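Local coordinates for protein putative HAD family hydrolase (Streptomyces avermitilis, PDB 3MMZ) that probably hydrolyses phosphate esters as the KdsC-family HAD domain of a larger protein thought to make CMP-N-acylneuraminate, at residues E10-T22 against I100-D114. Numbering follows the deposited sequence.
Sequences EDIDAVVLDFDGT and IAPERVLYVGNDVND. With CA (calcium ion), chain M.
Val16 N donates to Leu106 O at 2.8 Å and Val16 O accepts from Val108 N, so strands 14-17 and 105-109 pair in parallel, their axes 4.7 Å apart and 17° from aligned. Leu106 N to Ala14 O and Asp18 N to Val108 O continue the ladder, and Asp13 N to Arg104 O carries the backbone pairing past the strand start.

At the carboxyl ends of the strands, calcium joins both segments: Asp18 OD2 (2.4 Å), Asp20 O and Asn110 OD1 (2.3 Å) bind it, and three waters bring the ligands to six. Thr22 OG1 donates to the anti lone pair of Asp18 OD2, helping to orient the carboxylate from the second shell. Asp114 OD2 accepts from Asn110 N and Asp111 N, shaping the turn that follows strand 105-109, while OD1 takes the Tyr107 hydroxyl and pairs with Lys87. This arrangement fits the HAD-type DxDx(T/V) motif and its metal site.

At the other end, Arg104 grips Asp13 side-on in a salt bridge, NE to OD2 at 2.6 Å and NH2 to OD1 at 2.7 Å, with the carboxylate tilted 45° from the guanidinium plane. A bend at chi3 (51°) turns the guanidinium so that NH1 also reaches Glu10 O. A methionine in place of Arg104 would probably cost Asp13 this salt bridge and leave Glu10 O without this donor.

Apolar contacts line both sheet faces: Leu17 CD2 lies tightly beside Val108 CG2 (3.4 Å), while on the other face Val16 CG1 meets Tyr107 CD1.

The pair is central to the Rossmann-like sheet, between strands 57-62 and 123-126; helix 87-98 packs over Val16 and Val105, and helix 150-159 over Leu17 and Val108.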
loop_
_atom_site.group_PDB
_atom_site.type_symbol
_atom_site.label_atom_id
_atom_site.label_comp_id
_atom_site.label_asym_id
_atom_site.label_seq_id
_atom_site.Cartn_x
_atom_site.Cartn_y
_atom_site.Cartn_z
ATOM N N GLU D 10 13.704 -8.453 -31.789
ATOM C CA GLU D 10 14.905 -8.593 -32.640
ATOM C C GLU D 10 16.148 -9.010 -31.862
ATOM O O GLU D 10 17.103 -9.541 -32.436
ATOM C CB GLU D 10 15.198 -7.298 -33.405
ATOM C CG GLU D 10 14.301 -7.057 -34.609
ATOM C CD GLU D 10 12.855 -6.788 -34.223
ATOM O OE1 GLU D 10 12.620 -5.987 -33.281
ATOM O OE2 GLU D 10 11.953 -7.376 -34.863
ATOM N N ASP D 11 16.126 -8.754 -30.558
ATOM C CA ASP D 11 17.277 -8.975 -29.683
ATOM C C ASP D 11 17.452 -10.426 -29.263
ATOM O O ASP D 11 18.563 -10.855 -28.938
ATOM C CB ASP D 11 17.140 -8.120 -28.419
ATOM C CG ASP D 11 17.274 -6.636 -28.694
ATOM O OD1 ASP D 11 18.135 -6.243 -29.503
ATOM O OD2 ASP D 11 16.520 -5.851 -28.087
ATOM N N ILE D 12 16.355 -11.176 -29.244
ATOM C CA ILE D 12 16.366 -12.491 -28.616
ATOM C C ILE D 12 15.778 -13.599 -29.481
ATOM O O ILE D 12 14.881 -13.358 -30.286
ATOM C CB ILE D 12 15.621 -12.476 -27.246
ATOM C CG1 ILE D 12 14.159 -12.051 -27.422
ATOM C CG2 ILE D 12 16.347 -11.561 -26.226
ATOM C CD1 ILE D 12 13.267 -12.380 -26.222
ATOM N N ASP D 13 16.277 -14.815 -29.272
ATOM C CA ASP D 13 15.732 -16.009 -29.923
ATOM C C ASP D 13 15.115 -16.995 -28.936
ATOM O O ASP D 13 14.382 -17.904 -29.337
ATOM C CB ASP D 13 16.813 -16.710 -30.749
ATOM C CG ASP D 13 17.417 -15.807 -31.796
ATOM O OD1 ASP D 13 16.673 -15.038 -32.441
ATOM O OD2 ASP D 13 18.648 -15.857 -31.971
ATOM N N ALA D 14 15.400 -16.808 -27.645
ATOM C CA ALA D 14 14.951 -17.736 -26.609
ATOM C C ALA D 14 14.538 -17.015 -25.328
ATOM O O ALA D 14 15.108 -15.978 -24.994
ATOM C CB ALA D 14 16.050 -18.725 -26.290
ATOM N N VAL D 15 13.570 -17.583 -24.613
ATOM C CA VAL D 15 13.166 -17.083 -23.289
ATOM C C VAL D 15 13.211 -18.240 -22.290
ATOM O O VAL D 15 12.444 -19.212 -22.404
ATOM C CB VAL D 15 11.747 -16.440 -23.298
ATOM C CG1 VAL D 15 11.287 -16.087 -21.885
ATOM C CG2 VAL D 15 11.723 -15.187 -24.170
ATOM N N VAL D 16 14.112 -18.130 -21.318
ATOM C CA VAL D 16 14.281 -19.162 -20.309
ATOM C C VAL D 16 13.825 -18.623 -18.958
ATOM O O VAL D 16 14.249 -17.541 -18.545
ATOM C CB VAL D 16 15.743 -19.668 -20.241
ATOM C CG1 VAL D 16 15.867 -20.806 -19.225
ATOM C CG2 VAL D 16 16.210 -20.150 -21.625
ATOM N N LEU D 17 12.958 -19.372 -18.290
ATOM C CA LEU D 17 12.340 -18.905 -17.043
ATOM C C LEU D 17 12.706 -19.768 -15.839
ATOM O O LEU D 17 12.565 -20.988 -15.865
ATOM C CB LEU D 17 10.806 -18.858 -17.189
ATOM C CG LEU D 17 10.223 -18.107 -18.390
ATOM C CD1 LEU D 17 8.728 -18.391 -18.515
ATOM C CD2 LEU D 17 10.463 -16.608 -18.301
ATOM N N ASP D 18 13.190 -19.117 -14.786
ATOM C CA ASP D 18 13.194 -19.700 -13.459
ATOM C C ASP D 18 11.731 -19.901 -13.009
ATOM O O ASP D 18 10.823 -19.304 -13.588
ATOM C CB ASP D 18 13.959 -18.786 -12.503
ATOM C CG ASP D 18 13.861 -19.236 -11.064
ATOM O OD1 ASP D 18 14.198 -20.402 -10.766
ATOM O OD2 ASP D 18 13.424 -18.426 -10.231
ATOM N N PHE D 19 11.495 -20.749 -12.007
ATOM C CA PHE D 19 10.120 -21.020 -11.566
ATOM C C PHE D 19 9.753 -20.376 -10.230
ATOM O O PHE D 19 9.116 -19.322 -10.222
ATOM C CB PHE D 19 9.809 -22.519 -11.560
ATOM C CG PHE D 19 8.375 -22.839 -11.216
ATOM C CD1 PHE D 19 7.349 -22.581 -12.128
ATOM C CD2 PHE D 19 8.056 -23.403 -9.991
ATOM C CE1 PHE D 19 6.024 -22.885 -11.819
ATOM C CE2 PHE D 19 6.737 -23.715 -9.669
ATOM C CZ PHE D 19 5.718 -23.449 -10.583
ATOM N N ASP D 20 10.155 -20.975 -9.107
ATOM C CA ASP D 20 9.811 -20.395 -7.797
ATOM C C ASP D 20 10.391 -18.992 -7.643
ATOM O O ASP D 20 11.582 -18.784 -7.842
ATOM C CB ASP D 20 10.282 -21.283 -6.638
ATOM C CG ASP D 20 9.567 -22.626 -6.602
ATOM O OD1 ASP D 20 8.480 -22.719 -5.987
ATOM O OD2 ASP D 20 10.103 -23.594 -7.181
ATOM N N GLY D 21 9.531 -18.030 -7.312
ATOM C CA GLY D 21 9.986 -16.672 -7.048
ATOM C C GLY D 21 9.976 -15.807 -8.294
ATOM O O GLY D 21 10.090 -14.578 -8.202
ATOM N N THR D 22 9.801 -16.460 -9.445
ATOM C CA THR D 22 9.826 -15.793 -10.750
ATOM C C THR D 22 8.454 -15.889 -11.412
ATOM O O THR D 22 7.880 -14.868 -11.801
ATOM C CB THR D 22 10.959 -16.370 -11.650
ATOM O OG1 THR D 22 12.225 -16.019 -11.074
ATOM C CG2 THR D 22 10.888 -15.819 -13.090
ATOM N N ILE D 100 21.484 -21.851 -30.385
ATOM C CA ILE D 100 21.142 -20.486 -29.984
ATOM C C ILE D 100 22.307 -19.831 -29.250
ATOM O O ILE D 100 22.826 -20.378 -28.274
ATOM C CB ILE D 100 19.874 -20.445 -29.099
ATOM C CG1 ILE D 100 18.687 -21.081 -29.836
ATOM C CG2 ILE D 100 19.547 -18.996 -28.672
ATOM C CD1 ILE D 100 17.474 -21.349 -28.967
ATOM N N ALA D 101 22.702 -18.658 -29.737
ATOM C CA ALA D 101 23.766 -17.872 -29.140
ATOM C C ALA D 101 23.300 -17.311 -27.790
ATOM O O ALA D 101 22.259 -16.649 -27.730
ATOM C CB ALA D 101 24.172 -16.745 -30.084
ATOM N N PRO D 102 24.060 -17.580 -26.706
ATOM C CA PRO D 102 23.691 -17.128 -25.356
ATOM C C PRO D 102 23.442 -15.621 -25.285
ATOM O O PRO D 102 22.654 -15.162 -24.449
ATOM C CB PRO D 102 24.915 -17.503 -24.505
ATOM C CG PRO D 102 25.609 -18.564 -25.269
ATOM C CD PRO D 102 25.382 -18.234 -26.715
ATOM N N GLU D 103 24.097 -14.870 -26.168
ATOM C CA GLU D 103 23.906 -13.423 -26.254
ATOM C C GLU D 103 22.479 -13.028 -26.675
ATOM O O GLU D 103 22.067 -11.874 -26.493
ATOM C CB GLU D 103 24.957 -12.772 -27.168
ATOM C CG GLU D 103 25.153 -13.440 -28.526
ATOM C CD GLU D 103 26.331 -14.420 -28.567
ATOM O OE1 GLU D 103 26.564 -15.172 -27.588
ATOM O OE2 GLU D 103 27.023 -14.438 -29.608
ATOM N N ARG D 104 21.733 -13.991 -27.219
ATOM C CA ARG D 104 20.365 -13.748 -27.687
ATOM C C ARG D 104 19.356 -14.540 -26.853
ATOM O O ARG D 104 18.252 -14.837 -27.300
ATOM C CB ARG D 104 20.241 -14.041 -29.195
ATOM C CG ARG D 104 21.108 -13.115 -30.071
ATOM C CD ARG D 104 20.972 -13.395 -31.570
ATOM N NE ARG D 104 19.571 -13.441 -31.986
ATOM C CZ ARG D 104 18.837 -12.384 -32.317
ATOM N NH1 ARG D 104 19.357 -11.164 -32.305
ATOM N NH2 ARG D 104 17.566 -12.552 -32.655
ATOM N N VAL D 105 19.751 -14.865 -25.623
ATOM C CA VAL D 105 18.873 -15.533 -24.680
ATOM C C VAL D 105 18.434 -14.548 -23.593
ATOM O O VAL D 105 19.250 -13.798 -23.024
ATOM C CB VAL D 105 19.537 -16.790 -24.059
ATOM C CG1 VAL D 105 18.643 -17.422 -22.986
ATOM C CG2 VAL D 105 19.843 -17.824 -25.154
ATOM N N LEU D 106 17.135 -14.550 -23.331
ATOM C CA LEU D 106 16.575 -13.807 -22.208
ATOM C C LEU D 106 16.312 -14.795 -21.078
ATOM O O LEU D 106 15.573 -15.769 -21.246
ATOM C CB LEU D 106 15.292 -13.092 -22.641
ATOM C CG LEU D 106 14.702 -12.044 -21.690
ATOM C CD1 LEU D 106 13.795 -11.103 -22.469
ATOM C CD2 LEU D 106 13.922 -12.738 -20.583
ATOM N N TYR D 107 16.937 -14.563 -19.928
ATOM C CA TYR D 107 16.725 -15.423 -18.774
ATOM C C TYR D 107 16.125 -14.613 -17.636
ATOM O O TYR D 107 16.659 -13.569 -17.293
ATOM C CB TYR D 107 18.040 -16.058 -18.299
ATOM C CG TYR D 107 17.869 -16.904 -17.042
ATOM C CD1 TYR D 107 17.488 -18.243 -17.129
ATOM C CD2 TYR D 107 18.085 -16.366 -15.775
ATOM C CE1 TYR D 107 17.327 -19.032 -15.982
ATOM C CE2 TYR D 107 17.929 -17.144 -14.615
ATOM C CZ TYR D 107 17.552 -18.478 -14.733
ATOM O OH TYR D 107 17.392 -19.260 -13.614
ATOM N N VAL D 108 15.045 -15.112 -17.045
ATOM C CA VAL D 108 14.369 -14.414 -15.938
ATOM C C VAL D 108 14.587 -15.147 -14.628
ATOM O O VAL D 108 14.312 -16.347 -14.538
ATOM C CB VAL D 108 12.837 -14.317 -16.163
ATOM C CG1 VAL D 108 12.215 -13.259 -15.241
ATOM C CG2 VAL D 108 12.538 -13.989 -17.598
ATOM N N GLY D 109 15.052 -14.427 -13.606
ATOM C CA GLY D 109 15.266 -15.032 -12.288
ATOM C C GLY D 109 15.014 -14.074 -11.142
ATOM O O GLY D 109 14.615 -12.924 -11.361
ATOM N N ASN D 110 15.234 -14.554 -9.919
ATOM C CA ASN D 110 14.892 -13.794 -8.713
ATOM C C ASN D 110 15.882 -13.940 -7.553
ATOM O O ASN D 110 15.792 -13.185 -6.599
ATOM C CB ASN D 110 13.510 -14.208 -8.191
ATOM C CG ASN D 110 13.561 -15.513 -7.430
ATOM O OD1 ASN D 110 13.904 -16.547 -7.999
ATOM N ND2 ASN D 110 13.255 -15.471 -6.139
ATOM N N ASP D 111 16.800 -14.910 -7.603
ATOM C CA ASP D 111 17.633 -15.167 -6.412
ATOM C C ASP D 111 19.107 -15.401 -6.736
ATOM O O ASP D 111 19.473 -15.534 -7.896
ATOM C CB ASP D 111 17.058 -16.309 -5.552
ATOM C CG ASP D 111 17.222 -16.058 -4.041
ATOM O OD1 ASP D 111 18.268 -15.537 -3.590
ATOM O OD2 ASP D 111 16.296 -16.393 -3.276
ATOM N N VAL D 112 19.948 -15.442 -5.704
ATOM C CA VAL D 112 21.401 -15.521 -5.917
ATOM C C VAL D 112 21.850 -16.754 -6.710
ATOM O O VAL D 112 22.870 -16.710 -7.424
ATOM C CB VAL D 112 22.193 -15.379 -4.594
ATOM C CG1 VAL D 112 21.873 -14.044 -3.942
ATOM C CG2 VAL D 112 21.903 -16.539 -3.643
ATOM N N ASN D 113 21.078 -17.839 -6.629
ATOM C CA ASN D 113 21.403 -19.012 -7.440
ATOM C C ASN D 113 21.143 -18.806 -8.937
ATOM O O ASN D 113 21.478 -19.674 -9.735
ATOM C CB ASN D 113 20.795 -20.322 -6.894
ATOM C CG ASN D 113 19.276 -20.371 -6.993
ATOM O OD1 ASN D 113 18.653 -19.636 -7.752
ATOM N ND2 ASN D 113 18.677 -21.271 -6.224
ATOM N N ASP D 114 20.579 -17.653 -9.312
ATOM C CA ASP D 114 20.405 -17.300 -10.728
ATOM C C ASP D 114 21.580 -16.508 -11.306
ATOM O O ASP D 114 21.671 -16.315 -12.530
ATOM C CB ASP D 114 19.109 -16.502 -10.935
ATOM C CG ASP D 114 17.876 -17.326 -10.665
ATOM O OD1 ASP D 114 17.765 -18.415 -11.257
ATOM O OD2 ASP D 114 17.031 -16.896 -9.849
HETATM CA CA CA M . 13.885 -18.882 -7.876
HETATM O O HOH W 1 20.581 -9.366 -28.274
HETATM O O HOH W 2 13.851 -21.272 -7.702
HETATM O O HOH W 3 13.460 -18.646 -5.584
HETATM O O HOH W 4 16.195 -18.840 -8.283
#